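Local coordinates for G protein coupled receptor (PDB 3T33) that may play a role in abscisic acid signalling in Arabidopsis and, as a LanC-like protein, holds a zinc ion, at residues 174-178 against 201-205; 169-175 against 233-239. All coordinates share one frame; numbering follows the deposited sequence.

Contact 1: residues 174-178 against 201-205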
ATOM      1  N   ARG A 174      11.269  12.036   4.899  1.00 33.47           N
ATOM      2  CA  ARG A 174      12.242  11.702   3.922  1.00 34.54           C
ATOM      3  C   ARG A 174      12.026  10.311   3.294  1.00 32.46           C
ATOM      4  O   ARG A 174      12.278  10.159   2.135  1.00 33.03           O
ATOM      5  CB  ARG A 174      13.670  11.792   4.568  1.00 34.79           C
ATOM      6  CG  ARG A 174      14.325  13.206   4.482  1.00 40.41           C
ATOM      7  CD  ARG A 174      15.699  13.288   5.254  1.00 45.22           C
ATOM      8  NE  ARG A 174      15.494  13.861   6.574  1.00 49.10           N
ATOM      9  CZ  ARG A 174      15.608  15.149   6.858  1.00 48.49           C
ATOM     10  NH1 ARG A 174      15.973  16.000   5.930  1.00 47.16           N
ATOM     11  NH2 ARG A 174      15.317  15.571   8.069  1.00 51.28           N
ATOM     12  N   ALA A 175      11.637   9.289   4.053  1.00 31.49           N
ATOM     13  CA  ALA A 175      11.405   7.979   3.435  1.00 31.65           C
ATOM     14  C   ALA A 175      10.356   8.172   2.304  1.00 31.00           C
ATOM     15  O   ALA A 175      10.541   7.676   1.193  1.00 32.09           O
ATOM     16  CB  ALA A 175      10.932   6.939   4.477  1.00 30.53           C
ATOM     17  N   GLY A 176       9.341   8.982   2.587  1.00 30.41           N
ATOM     18  CA  GLY A 176       8.300   9.382   1.650  1.00 29.97           C
ATOM     19  C   GLY A 176       8.725  10.080   0.369  1.00 29.95           C
ATOM     20  O   GLY A 176       8.198   9.786  -0.721  1.00 29.56           O
ATOM     21  N   TYR A 177       9.659  11.024   0.472  1.00 30.41           N
ATOM     22  CA  TYR A 177      10.140  11.683  -0.715  1.00 28.48           C
ATOM     23  C   TYR A 177      11.008  10.664  -1.477  1.00 29.73           C
ATOM     24  O   TYR A 177      11.012  10.580  -2.707  1.00 31.00           O
ATOM     25  CB  TYR A 177      10.956  12.901  -0.284  1.00 28.57           C
ATOM     26  CG  TYR A 177      11.866  13.370  -1.375  1.00 25.22           C
ATOM     27  CD1 TYR A 177      11.379  14.176  -2.413  1.00 25.64           C
ATOM     28  CD2 TYR A 177      13.182  13.021  -1.395  1.00 24.73           C
ATOM     29  CE1 TYR A 177      12.205  14.606  -3.450  1.00 27.42           C
ATOM     30  CE2 TYR A 177      14.060  13.472  -2.478  1.00 24.91           C
ATOM     31  CZ  TYR A 177      13.547  14.258  -3.476  1.00 24.82           C
ATOM     32  OH  TYR A 177      14.323  14.661  -4.560  1.00 24.12           O
ATOM     33  N   LEU A 178      11.810   9.923  -0.732  1.00 29.21           N
ATOM     34  CA  LEU A 178      12.762   8.982  -1.323  1.00 29.50           C
ATOM     35  C   LEU A 178      11.994   7.856  -2.054  1.00 29.30           C
ATOM     36  O   LEU A 178      12.379   7.447  -3.157  1.00 28.16           O
ATOM     37  CB  LEU A 178      13.596   8.356  -0.205  1.00 28.98           C
ATOM     38  CG  LEU A 178      14.525   7.192  -0.577  1.00 29.23           C
ATOM     39  CD1 LEU A 178      15.504   7.646  -1.706  1.00 28.74           C
ATOM     40  CD2 LEU A 178      15.266   6.700   0.659  1.00 26.96           C
ATOM     41  N   VAL A 201      19.840  11.410   0.738  1.00 37.06           N
ATOM     42  CA  VAL A 201      18.668  11.281   1.642  1.00 35.20           C
ATOM     43  C   VAL A 201      18.807  10.024   2.492  1.00 35.04           C
ATOM     44  O   VAL A 201      18.479  10.016   3.679  1.00 35.23           O
ATOM     45  CB  VAL A 201      17.301  11.341   0.843  1.00 35.81           C
ATOM     46  CG1 VAL A 201      16.097  11.226   1.726  1.00 32.17           C
ATOM     47  CG2 VAL A 201      17.244  12.604   0.061  1.00 33.44           C
ATOM     48  N   VAL A 202      19.347   8.974   1.880  1.00 35.03           N
ATOM     49  CA  VAL A 202      19.623   7.720   2.576  1.00 34.82           C
ATOM     50  C   VAL A 202      20.621   7.967   3.757  1.00 36.06           C
ATOM     51  O   VAL A 202      20.384   7.528   4.896  1.00 35.68           O
ATOM     52  CB  VAL A 202      20.189   6.615   1.587  1.00 34.79           C
ATOM     53  CG1 VAL A 202      20.780   5.415   2.384  1.00 33.59           C
ATOM     54  CG2 VAL A 202      19.082   6.134   0.602  1.00 31.23           C
ATOM     55  N   GLU A 203      21.728   8.660   3.477  1.00 35.81           N
ATOM     56  CA  GLU A 203      22.731   8.898   4.521  1.00 36.70           C
ATOM     57  C   GLU A 203      22.166   9.735   5.667  1.00 35.96           C
ATOM     58  O   GLU A 203      22.350   9.389   6.835  1.00 36.59           O
ATOM     59  CB  GLU A 203      23.998   9.480   3.929  1.00 38.14           C
ATOM     60  CG  GLU A 203      24.723   8.489   3.034  1.00 38.56           C
ATOM     61  CD  GLU A 203      25.788   9.156   2.239  1.00 41.80           C
ATOM     62  OE1 GLU A 203      25.910  10.383   2.422  1.00 44.41           O
ATOM     63  OE2 GLU A 203      26.498   8.474   1.436  1.00 42.57           O
ATOM     64  N   GLU A 204      21.325  10.706   5.354  1.00 36.69           N
ATOM     65  CA  GLU A 204      20.653  11.452   6.421  1.00 36.55           C
ATOM     66  C   GLU A 204      19.733  10.573   7.186  1.00 37.49           C
ATOM     67  O   GLU A 204      19.525  10.771   8.387  1.00 38.94           O
ATOM     68  CB  GLU A 204      19.913  12.669   5.896  1.00 35.83           C
ATOM     69  CG  GLU A 204      19.010  13.408   6.903  1.00 40.07           C
ATOM     70  CD  GLU A 204      19.741  14.064   8.169  1.00 47.23           C
ATOM     71  OE1 GLU A 204      20.978  14.262   8.153  1.00 46.03           O
ATOM     72  OE2 GLU A 204      19.036  14.402   9.168  1.00 46.56           O
ATOM     73  N   ILE A 205      19.113   9.611   6.499  1.00 38.29           N
ATOM     74  CA  ILE A 205      18.261   8.683   7.218  1.00 37.16           C
ATOM     75  C   ILE A 205      19.099   7.814   8.185  1.00 37.64           C
ATOM     76  O   ILE A 205      18.676   7.592   9.307  1.00 36.38           O
ATOM     77  CB  ILE A 205      17.262   7.876   6.261  1.00 37.94           C
ATOM     78  CG1 ILE A 205      16.133   8.811   5.728  1.00 37.40           C
ATOM     79  CG2 ILE A 205      16.599   6.727   7.022  1.00 32.33           C
ATOM     80  CD1 ILE A 205      15.385   8.352   4.495  1.00 32.52           C
TER
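R174 and V201 are the closest backbone neighbours here, CA to CA 6.8 Å, where helix segments 174-178 and 201-205 run nearly antiparallel at 158° with their axes 10.2 Å apart. No hydrogen bond links the two; side chains fill the gap. V201 presents its branches to two different residues. CG1, anti to the backbone N (chi1 -180°), lies 3.8 Å from R174 CB and also meets R174 CG, whereas CG2 reaches the edge of the Y177 ring, 4.2 Å from Y177 CE2. R174 thus begins as an apolar arm running past V201. Farther out it meets E204, whose CG sits over one face of the guanidinium, toward its rim, 3.6 Å from R174 NE. The carboxylate is turned 69° from the guanidinium plane, and OE2 is 4.1 Å from R174 NH2, well out of that plane, so any attraction is probably one of charge alone, with no N-H pointing at the oxygen. E204 finds its bonds elsewhere: Y168 OH at OE2 and a salt bridge to R207 at OE1. I205 extends CD1 to within 3.8 Å of R174 CB and also touches the L178 methyl CD2. L178 CD2 packs on V202 CG2 at 3.9 Å as well, which closes the apolar patch. The pairing of helix 174-188 with helix 195-212 is consistent with inner and outer layers of the LanC-like alpha-toroid, and helix 236-244 packs against both through V242, L243 and I239, while the loop residue L162 lies against Y177 and V201.

Contact 2: residues 169-175 against 233-239; sequences ELLYGRA and AHGLAGI
E169 reaches alongside H234, the two side chains pointing the same way. Its CB rests 3.2 Å from the H234 carbonyl O, with CG held in the crowded position between backbone N and carbonyl carbon (chi1 48°), near H234 O and CA. A bend at chi2 then swings CD and its oxygens toward H234 ND1, leaving the carboxylate and imidazole planes 20° apart. At the tip the oxygens divide their work: OE2 takes the ND1 hydrogen of H234 at the ring edge, modelled very short at 2.4 Å and doubtful in exact length, while OE1 uses its syn lone pair for Y172 N at 2.8 Å, with a weak bond from G173 N. G173 and G235 are N-caps of helices 174-188 and 236-244, and G173-G176 and G235-G238 both fit the GxxG pattern that recurs at helix starts in LanC-like proteins. A233 O accepts from both L170 N and L171 N, each at 3.2 Å. L171 CB approaches H234 CE1 to 3.6 Å, and its CD1 packs on A233 CB. The Y172 and H234 rings meet rim to rim, while W224 stacks on H234. The A233 side chain lies about 6 Å from the zinc ion, beside its ligands C288 and C333.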
ATOM      1  N   GLU A 169       9.632   9.662   8.307  1.00 32.12           N
ATOM      2  CA  GLU A 169       8.719   8.627   8.045  1.00 32.78           C
ATOM      3  C   GLU A 169       8.080   8.746   6.623  1.00 32.25           C
ATOM      4  O   GLU A 169       8.532   9.547   5.782  1.00 31.53           O
ATOM      5  CB  GLU A 169       7.698   8.518   9.200  1.00 32.36           C
ATOM      6  CG  GLU A 169       7.063   9.798   9.638  1.00 33.34           C
ATOM      7  CD  GLU A 169       6.236  10.457   8.522  1.00 37.78           C
ATOM      8  OE1 GLU A 169       6.849  11.099   7.657  1.00 37.47           O
ATOM      9  OE2 GLU A 169       4.994  10.332   8.518  1.00 33.88           O
ATOM     10  N   LEU A 170       7.055   7.942   6.349  1.00 31.81           N
ATOM     11  CA  LEU A 170       6.638   7.738   4.935  1.00 31.32           C
ATOM     12  C   LEU A 170       5.640   8.752   4.543  1.00 29.74           C
ATOM     13  O   LEU A 170       5.646   9.170   3.429  1.00 30.80           O
ATOM     14  CB  LEU A 170       6.003   6.346   4.686  1.00 30.73           C
ATOM     15  CG  LEU A 170       6.282   5.433   3.470  1.00 30.49           C
ATOM     16  CD1 LEU A 170       4.984   4.698   3.034  1.00 25.96           C
ATOM     17  CD2 LEU A 170       6.947   6.053   2.338  1.00 26.52           C
ATOM     18  N   LEU A 171       4.721   9.095   5.416  1.00 30.33           N
ATOM     19  CA  LEU A 171       3.669  10.025   5.014  1.00 31.67           C
ATOM     20  C   LEU A 171       4.125  11.483   4.854  1.00 32.81           C
ATOM     21  O   LEU A 171       3.679  12.176   3.915  1.00 33.63           O
ATOM     22  CB  LEU A 171       2.454   9.874   5.913  1.00 32.03           C
ATOM     23  CG  LEU A 171       1.363   8.960   5.345  1.00 33.38           C
ATOM     24  CD1 LEU A 171       1.871   7.646   4.900  1.00 35.61           C
ATOM     25  CD2 LEU A 171       0.184   8.771   6.249  1.00 37.64           C
ATOM     26  N   TYR A 172       5.086  11.923   5.677  1.00 32.96           N
ATOM     27  CA  TYR A 172       5.516  13.379   5.692  1.00 33.39           C
ATOM     28  C   TYR A 172       7.023  13.620   5.570  1.00 33.20           C
ATOM     29  O   TYR A 172       7.450  14.688   5.171  1.00 34.10           O
ATOM     30  CB  TYR A 172       4.893  14.154   6.875  1.00 31.96           C
ATOM     31  CG  TYR A 172       3.353  14.141   6.846  1.00 32.86           C
ATOM     32  CD1 TYR A 172       2.626  14.776   5.811  1.00 33.18           C
ATOM     33  CD2 TYR A 172       2.626  13.482   7.823  1.00 36.02           C
ATOM     34  CE1 TYR A 172       1.244  14.751   5.783  1.00 32.89           C
ATOM     35  CE2 TYR A 172       1.227  13.453   7.793  1.00 32.61           C
ATOM     36  CZ  TYR A 172       0.560  14.076   6.781  1.00 32.79           C
ATOM     37  OH  TYR A 172      -0.812  14.024   6.768  1.00 34.75           O
ATOM     38  N   GLY A 173       7.798  12.568   5.758  1.00 33.31           N
ATOM     39  CA  GLY A 173       9.220  12.645   5.825  1.00 33.33           C
ATOM     40  C   GLY A 173       9.994  12.166   4.643  1.00 34.01           C
ATOM     41  O   GLY A 173       9.487  11.963   3.542  1.00 34.76           O
ATOM     42  N   ARG A 174      11.269  12.036   4.899  1.00 33.47           N
ATOM     43  CA  ARG A 174      12.242  11.702   3.922  1.00 34.54           C
ATOM     44  C   ARG A 174      12.026  10.311   3.294  1.00 32.46           C
ATOM     45  O   ARG A 174      12.278  10.159   2.135  1.00 33.03           O
ATOM     46  CB  ARG A 174      13.670  11.792   4.568  1.00 34.79           C
ATOM     47  CG  ARG A 174      14.325  13.206   4.482  1.00 40.41           C
ATOM     48  CD  ARG A 174      15.699  13.288   5.254  1.00 45.22           C
ATOM     49  NE  ARG A 174      15.494  13.861   6.574  1.00 49.10           N
ATOM     50  CZ  ARG A 174      15.608  15.149   6.858  1.00 48.49           C
ATOM     51  NH1 ARG A 174      15.973  16.000   5.930  1.00 47.16           N
ATOM     52  NH2 ARG A 174      15.317  15.571   8.069  1.00 51.28           N
ATOM     53  N   ALA A 175      11.637   9.289   4.053  1.00 31.49           N
ATOM     54  CA  ALA A 175      11.405   7.979   3.435  1.00 31.65           C
ATOM     55  C   ALA A 175      10.356   8.172   2.304  1.00 31.00           C
ATOM     56  O   ALA A 175      10.541   7.676   1.193  1.00 32.09           O
ATOM     57  CB  ALA A 175      10.932   6.939   4.477  1.00 30.53           C
ATOM     58  N   ALA A 233       3.186   3.618   7.924  1.00 33.23           N
ATOM     59  CA  ALA A 233       2.857   4.974   7.588  1.00 33.32           C
ATOM     60  C   ALA A 233       3.795   5.979   8.310  1.00 34.74           C
ATOM     61  O   ALA A 233       4.362   6.844   7.654  1.00 35.28           O
ATOM     62  CB  ALA A 233       1.423   5.229   7.905  1.00 33.09           C
ATOM     63  N   HIS A 234       4.033   5.825   9.624  1.00 35.50           N
ATOM     64  CA  HIS A 234       4.833   6.799  10.331  1.00 36.54           C
ATOM     65  C   HIS A 234       6.007   6.244  11.131  1.00 38.64           C
ATOM     66  O   HIS A 234       6.671   7.029  11.862  1.00 40.01           O
ATOM     67  CB  HIS A 234       3.983   7.636  11.301  1.00 35.84           C
ATOM     68  CG  HIS A 234       2.911   8.449  10.651  1.00 33.91           C
ATOM     69  ND1 HIS A 234       3.191   9.498   9.805  1.00 32.36           N
ATOM     70  CD2 HIS A 234       1.561   8.453  10.828  1.00 33.59           C
ATOM     71  CE1 HIS A 234       2.059  10.081   9.442  1.00 34.97           C
ATOM     72  NE2 HIS A 234       1.052   9.468  10.054  1.00 33.93           N
ATOM     73  N   GLY A 235       6.297   4.942  10.976  1.00 38.62           N
ATOM     74  CA  GLY A 235       7.231   4.257  11.829  1.00 36.54           C
ATOM     75  C   GLY A 235       8.416   3.597  11.185  1.00 36.95           C
ATOM     76  O   GLY A 235       8.766   3.883  10.037  1.00 37.54           O
ATOM     77  N   LEU A 236       9.014   2.673  11.930  1.00 36.43           N
ATOM     78  CA  LEU A 236      10.222   1.975  11.533  1.00 37.75           C
ATOM     79  C   LEU A 236      10.042   1.145  10.235  1.00 36.86           C
ATOM     80  O   LEU A 236      10.901   1.174   9.342  1.00 36.66           O
ATOM     81  CB  LEU A 236      10.679   1.052  12.700  1.00 38.19           C
ATOM     82  CG  LEU A 236      11.042   1.655  14.084  1.00 42.29           C
ATOM     83  CD1 LEU A 236      11.509   0.560  15.063  1.00 45.02           C
ATOM     84  CD2 LEU A 236      12.098   2.766  14.038  1.00 38.20           C
ATOM     85  N   ALA A 237       8.929   0.415  10.151  1.00 35.72           N
ATOM     86  CA  ALA A 237       8.643  -0.465   9.001  1.00 34.49           C
ATOM     87  C   ALA A 237       8.755   0.252   7.679  1.00 32.99           C
ATOM     88  O   ALA A 237       9.469  -0.207   6.817  1.00 31.82           O
ATOM     89  CB  ALA A 237       7.229  -1.053   9.157  1.00 35.43           C
ATOM     90  N   GLY A 238       8.062   1.397   7.555  1.00 31.99           N
ATOM     91  CA  GLY A 238       8.003   2.199   6.332  1.00 31.07           C
ATOM     92  C   GLY A 238       9.346   2.731   5.930  1.00 31.20           C
ATOM     93  O   GLY A 238       9.695   2.805   4.733  1.00 30.56           O
ATOM     94  N   ILE A 239      10.119   3.134   6.931  1.00 30.56           N
ATOM     95  CA  ILE A 239      11.500   3.575   6.678  1.00 30.26           C
ATOM     96  C   ILE A 239      12.410   2.446   6.231  1.00 29.36           C
ATOM     97  O   ILE A 239      13.142   2.608   5.266  1.00 31.02           O
ATOM     98  CB  ILE A 239      12.110   4.266   7.947  1.00 29.90           C
ATOM     99  CG1 ILE A 239      11.181   5.446   8.375  1.00 33.79           C
ATOM    100  CG2 ILE A 239      13.519   4.754   7.630  1.00 29.09           C
ATOM    101  CD1 ILE A 239      11.523   6.112   9.730  1.00 33.48           C
TER

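Contacts 1 and 2 start from the same part of the chain, sharing R174 and A175, and have centres about 9 Å apart. Helix 174-188 belongs to both: it pairs with helix 195-212 in contact 1, and its N-terminal loop meets the start of helix 236-244, which follows helix 195-212 in the chain, in contact 2. The two touch directly where L170 packs on G176 and I239 on I205. The centre of contact 1 lies about 19 Å from that of the chain, the centre of contact 2 about 13 Å; contact 2 is near the zinc site and contact 1 farther out, and segment 169-178 of this LanC-like domain runs through both.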